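Local coordinates for protein acetyl xylan esterase (Metagenome, PDB 6XYC) that probably removes acetyl and feruloyl ester groups from xylan, acting as a bifunctional carbohydrate esterase of the alpha/beta hydrolase fold from gut microbiota, at residues V172-A186 against D198-I212. Sequence-based numbering, arbitrary orientation.
Sequences VDMAHMSNCVAPNDA and DPREEPDWVKLISPI
S210 OG is held from two sides of the contact. It takes the backbone N-H of M174 at 3.1 Å (M174 N to S210 OG). It gives its own proton to V206 O one helical turn back, a short bond of 2.6 Å from S210 OG. The hydroxyl, beside its own backbone N (chi1 -59°), thus ties the end of helix 203-208 to the loop. I212 N adds a weak bond to V172 O, and the ring of P211 crosses the V172 side chain at about a right angle. I212 lays CG2 and CD1 against the carboxylate arm of D173. D173 OD2 also accepts from H176 ND1 at 2.7 Å, nearly in the imidazole plane, and from N240 of helix 236-248. M174 bends at chi2 and chi3, which brings CE within 3.4 Å of I209 O, while its CG meets I209 CD1. V206 CG1 lies against the peptide bond from M174 to A175, 3.3 Å from A175 N.

At the far end, P183 CB packs on P199 CB at 3.9 Å. The P199 ring also lies against the carbonyl oxygens of N184 and D185. R200 grips D198 side-on through NE and NH2, with NH2 to D198 OD2 at 2.9 Å. D198 OD1 also receives R200 N, forming an Asx turn. The salt bridge restrains the guanidinium, and D185 CB sits over one of its faces. N184 turns its amide to E190, close to the bound sulfonyl fluoride inhibitor. Both segments belong to the excursion between strands 164-168 and 222-227 of the sheet, and helix 189-193 lies between them in the chain. M177 and N184 of this loop, with P189 and E190, line part of the inhibitor pocket in this alpha/beta hydrolase.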
loop_
_atom_site.group_PDB
_atom_site.type_symbol
_atom_site.label_atom_id
_atom_site.label_comp_id
_atom_site.label_asym_id
_atom_site.label_seq_id
_atom_site.Cartn_x
_atom_site.Cartn_y
_atom_site.Cartn_z
ATOM N N VAL A 172 -6.520 -3.162 8.552
ATOM C CA VAL A 172 -6.334 -1.734 8.796
ATOM C C VAL A 172 -6.803 -1.315 10.185
ATOM O O VAL A 172 -6.646 -0.154 10.580
ATOM C CB VAL A 172 -7.076 -0.908 7.730
ATOM C CG1 VAL A 172 -6.519 -1.164 6.341
ATOM C CG2 VAL A 172 -8.591 -1.214 7.762
ATOM N N ASP A 173 -7.386 -2.256 10.938
ATOM C CA ASP A 173 -8.039 -1.976 12.210
ATOM C C ASP A 173 -7.692 -3.134 13.155
ATOM O O ASP A 173 -8.506 -4.004 13.463
ATOM C CB ASP A 173 -9.554 -1.816 12.020
ATOM C CG ASP A 173 -10.283 -1.453 13.296
ATOM O OD1 ASP A 173 -9.649 -0.955 14.248
ATOM O OD2 ASP A 173 -11.513 -1.662 13.352
ATOM N N MET A 174 -6.443 -3.160 13.621
ATOM C CA MET A 174 -5.964 -4.309 14.371
ATOM C C MET A 174 -6.536 -4.375 15.779
ATOM O O MET A 174 -6.403 -5.420 16.434
ATOM C CB MET A 174 -4.435 -4.301 14.422
ATOM C CG MET A 174 -3.795 -5.196 13.378
ATOM S SD MET A 174 -4.261 -4.807 11.677
ATOM C CE MET A 174 -3.293 -3.326 11.382
ATOM N N ALA A 175 -7.196 -3.312 16.253
ATOM C CA ALA A 175 -7.949 -3.401 17.502
ATOM C C ALA A 175 -9.133 -4.351 17.374
ATOM O O ALA A 175 -9.644 -4.832 18.390
ATOM C CB ALA A 175 -8.437 -2.015 17.923
ATOM N N HIS A 176 -9.566 -4.645 16.150
ATOM C CA HIS A 176 -10.782 -5.413 15.918
ATOM C C HIS A 176 -10.543 -6.511 14.896
ATOM O O HIS A 176 -11.348 -6.723 13.987
ATOM C CB HIS A 176 -11.917 -4.505 15.447
ATOM C CG HIS A 176 -12.166 -3.339 16.349
ATOM N ND1 HIS A 176 -12.183 -2.038 15.895
ATOM C CD2 HIS A 176 -12.405 -3.278 17.682
ATOM C CE1 HIS A 176 -12.419 -1.224 16.910
ATOM N NE2 HIS A 176 -12.561 -1.952 18.005
ATOM N N MET A 177 -9.438 -7.238 15.043
ATOM C CA MET A 177 -9.080 -8.297 14.109
ATOM C C MET A 177 -9.624 -9.653 14.534
ATOM O O MET A 177 -10.123 -10.410 13.694
ATOM C CB MET A 177 -7.557 -8.377 13.965
ATOM C CG MET A 177 -7.097 -9.274 12.825
ATOM S SD MET A 177 -7.718 -8.715 11.225
ATOM C CE MET A 177 -6.646 -7.314 10.924
ATOM N N SER A 178 -9.544 -9.967 15.824
ATOM C CA SER A 178 -9.975 -11.266 16.333
ATOM C C SER A 178 -11.490 -11.249 16.518
ATOM O O SER A 178 -12.022 -10.414 17.255
ATOM C CB SER A 178 -9.265 -11.591 17.647
ATOM O OG SER A 178 -9.813 -12.740 18.263
ATOM N N ASN A 179 -12.182 -12.153 15.824
ATOM C CA ASN A 179 -13.644 -12.189 15.787
ATOM C C ASN A 179 -14.227 -10.825 15.435
ATOM O O ASN A 179 -15.371 -10.512 15.772
ATOM C CB ASN A 179 -14.223 -12.682 17.114
ATOM C CG ASN A 179 -13.865 -14.122 17.413
ATOM O OD1 ASN A 179 -14.190 -15.031 16.651
ATOM N ND2 ASN A 179 -13.207 -14.337 18.549
ATOM N N CYS A 180 -13.428 -10.007 14.757
ATOM C CA CYS A 180 -13.800 -8.658 14.355
ATOM C C CYS A 180 -14.064 -7.747 15.545
ATOM O O CYS A 180 -14.666 -6.679 15.382
ATOM C CB CYS A 180 -15.029 -8.661 13.441
ATOM S SG CYS A 180 -14.707 -9.223 11.762
ATOM N N VAL A 181 -13.615 -8.113 16.749
ATOM C CA VAL A 181 -13.978 -7.292 17.897
ATOM C C VAL A 181 -12.874 -7.064 18.921
ATOM O O VAL A 181 -13.081 -6.345 19.904
ATOM C CB VAL A 181 -15.199 -7.893 18.624
ATOM C CG1 VAL A 181 -16.402 -8.025 17.709
ATOM C CG2 VAL A 181 -14.845 -9.260 19.231
ATOM N N ALA A 182 -11.698 -7.640 18.717
ATOM C CA ALA A 182 -10.651 -7.522 19.720
ATOM C C ALA A 182 -9.305 -7.697 19.040
ATOM O O ALA A 182 -9.240 -8.167 17.898
ATOM C CB ALA A 182 -10.833 -8.559 20.836
ATOM N N PRO A 183 -8.212 -7.326 19.711
ATOM C CA PRO A 183 -6.876 -7.563 19.146
ATOM C C PRO A 183 -6.501 -9.039 19.213
ATOM O O PRO A 183 -7.004 -9.803 20.042
ATOM C CB PRO A 183 -5.944 -6.708 20.023
ATOM C CG PRO A 183 -6.867 -5.813 20.866
ATOM C CD PRO A 183 -8.147 -6.602 20.994
ATOM N N ASN A 184 -5.615 -9.439 18.297
ATOM C CA ASN A 184 -5.104 -10.797 18.261
ATOM C C ASN A 184 -4.057 -11.001 19.355
ATOM O O ASN A 184 -3.627 -10.061 20.023
ATOM C CB ASN A 184 -4.500 -11.109 16.891
ATOM C CG ASN A 184 -5.509 -11.681 15.918
ATOM O OD1 ASN A 184 -6.334 -12.523 16.279
ATOM N ND2 ASN A 184 -5.440 -11.239 14.671
ATOM N N ASP A 185 -3.638 -12.256 19.529
ATOM C CA ASP A 185 -2.667 -12.591 20.558
ATOM C C ASP A 185 -1.249 -12.511 19.980
ATOM O O ASP A 185 -1.040 -12.097 18.835
ATOM C CB ASP A 185 -2.993 -13.955 21.173
ATOM C CG ASP A 185 -2.768 -15.123 20.221
ATOM O OD1 ASP A 185 -2.106 -14.954 19.175
ATOM O OD2 ASP A 185 -3.262 -16.233 20.521
ATOM N N ALA A 186 -0.252 -12.902 20.778
ATOM C CA ALA A 186 1.147 -12.717 20.407
ATOM C C ALA A 186 1.604 -13.663 19.308
ATOM O O ALA A 186 2.744 -13.547 18.842
ATOM C CB ALA A 186 2.032 -12.887 21.645
ATOM N N ASP A 198 2.185 -8.873 22.727
ATOM C CA ASP A 198 0.786 -9.281 22.656
ATOM C C ASP A 198 -0.062 -8.068 22.295
ATOM O O ASP A 198 -0.194 -7.147 23.112
ATOM C CB ASP A 198 0.333 -9.883 23.985
ATOM C CG ASP A 198 -1.085 -10.435 23.934
ATOM O OD1 ASP A 198 -1.789 -10.215 22.926
ATOM O OD2 ASP A 198 -1.499 -11.093 24.913
ATOM N N PRO A 199 -0.649 -8.013 21.094
ATOM C CA PRO A 199 -1.480 -6.843 20.757
ATOM C C PRO A 199 -2.550 -6.546 21.798
ATOM O O PRO A 199 -2.928 -5.383 21.979
ATOM C CB PRO A 199 -2.093 -7.226 19.400
ATOM C CG PRO A 199 -1.091 -8.188 18.797
ATOM C CD PRO A 199 -0.594 -8.992 19.990
ATOM N N ARG A 200 -3.044 -7.573 22.498
ATOM C CA ARG A 200 -4.065 -7.364 23.517
ATOM C C ARG A 200 -3.533 -6.571 24.701
ATOM O O ARG A 200 -4.328 -6.038 25.482
ATOM C CB ARG A 200 -4.620 -8.699 24.000
ATOM C CG ARG A 200 -5.360 -9.484 22.940
ATOM C CD ARG A 200 -5.650 -10.894 23.430
ATOM N NE ARG A 200 -4.427 -11.610 23.781
ATOM C CZ ARG A 200 -4.398 -12.783 24.410
ATOM N NH1 ARG A 200 -5.529 -13.382 24.759
ATOM N NH2 ARG A 200 -3.236 -13.357 24.685
ATOM N N GLU A 201 -2.213 -6.470 24.847
ATOM C CA GLU A 201 -1.612 -5.714 25.937
ATOM C C GLU A 201 -0.983 -4.410 25.478
ATOM O O GLU A 201 -0.357 -3.725 26.295
ATOM C CB GLU A 201 -0.539 -6.553 26.643
ATOM C CG GLU A 201 -1.048 -7.833 27.273
ATOM C CD GLU A 201 0.069 -8.802 27.609
ATOM O OE1 GLU A 201 1.245 -8.380 27.598
ATOM O OE2 GLU A 201 -0.231 -9.983 27.882
ATOM N N GLU A 202 -1.122 -4.045 24.202
ATOM C CA GLU A 202 -0.356 -2.947 23.610
ATOM C C GLU A 202 -1.280 -2.031 22.822
ATOM O O GLU A 202 -1.173 -1.915 21.593
ATOM C CB GLU A 202 0.761 -3.496 22.723
ATOM C CG GLU A 202 1.655 -4.521 23.409
ATOM C CD GLU A 202 2.599 -3.889 24.408
ATOM O OE1 GLU A 202 2.729 -2.651 24.403
ATOM O OE2 GLU A 202 3.217 -4.630 25.195
ATOM N N PRO A 203 -2.177 -1.323 23.508
ATOM C CA PRO A 203 -3.107 -0.436 22.788
ATOM C C PRO A 203 -2.410 0.671 22.015
ATOM O O PRO A 203 -2.926 1.115 20.979
ATOM C CB PRO A 203 -4.009 0.134 23.897
ATOM C CG PRO A 203 -3.672 -0.616 25.156
ATOM C CD PRO A 203 -2.301 -1.211 24.971
ATOM N N ASP A 204 -1.254 1.144 22.489
ATOM C CA ASP A 204 -0.548 2.200 21.769
ATOM C C ASP A 204 0.064 1.673 20.478
ATOM O O ASP A 204 -0.041 2.315 19.430
ATOM C CB ASP A 204 0.523 2.812 22.669
ATOM C CG ASP A 204 -0.073 3.551 23.853
ATOM O OD1 ASP A 204 -1.099 4.235 23.669
ATOM O OD2 ASP A 204 0.492 3.446 24.959
ATOM N N TRP A 205 0.698 0.501 20.527
ATOM C CA TRP A 205 1.229 -0.107 19.310
ATOM C C TRP A 205 0.109 -0.411 18.325
ATOM O O TRP A 205 0.218 -0.118 17.129
ATOM C CB TRP A 205 2.007 -1.378 19.656
ATOM C CG TRP A 205 3.415 -1.111 20.097
ATOM C CD1 TRP A 205 3.902 -1.171 21.371
ATOM C CD2 TRP A 205 4.520 -0.738 19.263
ATOM N NE1 TRP A 205 5.239 -0.861 21.381
ATOM C CE2 TRP A 205 5.642 -0.588 20.101
ATOM C CE3 TRP A 205 4.670 -0.515 17.891
ATOM C CZ2 TRP A 205 6.895 -0.232 19.614
ATOM C CZ3 TRP A 205 5.915 -0.155 17.409
ATOM C CH2 TRP A 205 7.012 -0.019 18.270
ATOM N N VAL A 206 -0.991 -0.987 18.818
ATOM C CA VAL A 206 -2.090 -1.353 17.929
ATOM C C VAL A 206 -2.658 -0.115 17.250
ATOM O O VAL A 206 -3.009 -0.147 16.066
ATOM C CB VAL A 206 -3.178 -2.122 18.698
ATOM C CG1 VAL A 206 -4.426 -2.287 17.830
ATOM C CG2 VAL A 206 -2.661 -3.478 19.145
ATOM N N LYS A 207 -2.755 0.996 17.984
ATOM C CA LYS A 207 -3.265 2.219 17.375
ATOM C C LYS A 207 -2.333 2.707 16.274
ATOM O O LYS A 207 -2.791 3.152 15.215
ATOM C CB LYS A 207 -3.452 3.317 18.424
ATOM C CG LYS A 207 -4.113 4.572 17.857
ATOM C CD LYS A 207 -4.202 5.711 18.860
ATOM C CE LYS A 207 -5.076 6.836 18.303
ATOM N NZ LYS A 207 -4.982 8.094 19.084
ATOM N N LEU A 208 -1.020 2.622 16.503
ATOM C CA LEU A 208 -0.045 3.209 15.593
ATOM C C LEU A 208 0.273 2.330 14.389
ATOM O O LEU A 208 0.961 2.797 13.477
ATOM C CB LEU A 208 1.250 3.527 16.339
ATOM C CG LEU A 208 1.143 4.610 17.415
ATOM C CD1 LEU A 208 2.462 4.838 18.101
ATOM C CD2 LEU A 208 0.611 5.913 16.792
ATOM N N ILE A 209 -0.186 1.077 14.361
ATOM C CA ILE A 209 -0.101 0.269 13.148
ATOM C C ILE A 209 -1.421 0.233 12.390
ATOM O O ILE A 209 -1.511 -0.431 11.350
ATOM C CB ILE A 209 0.362 -1.173 13.442
ATOM C CG1 ILE A 209 -0.638 -1.908 14.338
ATOM C CG2 ILE A 209 1.758 -1.165 14.060
ATOM C CD1 ILE A 209 -0.395 -3.391 14.435
ATOM N N SER A 210 -2.453 0.915 12.885
ATOM C CA SER A 210 -3.787 0.813 12.303
ATOM C C SER A 210 -4.159 2.132 11.640
ATOM O O SER A 210 -4.543 3.092 12.331
ATOM C CB SER A 210 -4.813 0.433 13.374
ATOM O OG SER A 210 -4.481 -0.808 13.971
ATOM N N PRO A 211 -4.079 2.231 10.308
ATOM C CA PRO A 211 -4.323 3.530 9.650
ATOM C C PRO A 211 -5.751 4.032 9.800
ATOM O O PRO A 211 -6.001 5.223 9.571
ATOM C CB PRO A 211 -3.978 3.255 8.177
ATOM C CG PRO A 211 -4.180 1.774 8.005
ATOM C CD PRO A 211 -3.856 1.141 9.341
ATOM N N ILE A 212 -6.694 3.168 10.184
ATOM C CA ILE A 212 -8.068 3.595 10.404
ATOM C C ILE A 212 -8.127 4.719 11.427
ATOM O O ILE A 212 -9.062 5.532 11.419
ATOM C CB ILE A 212 -8.923 2.378 10.846
ATOM C CG1 ILE A 212 -10.412 2.691 10.727
ATOM C CG2 ILE A 212 -8.558 1.955 12.266
ATOM C CD1 ILE A 212 -11.292 1.458 10.871
#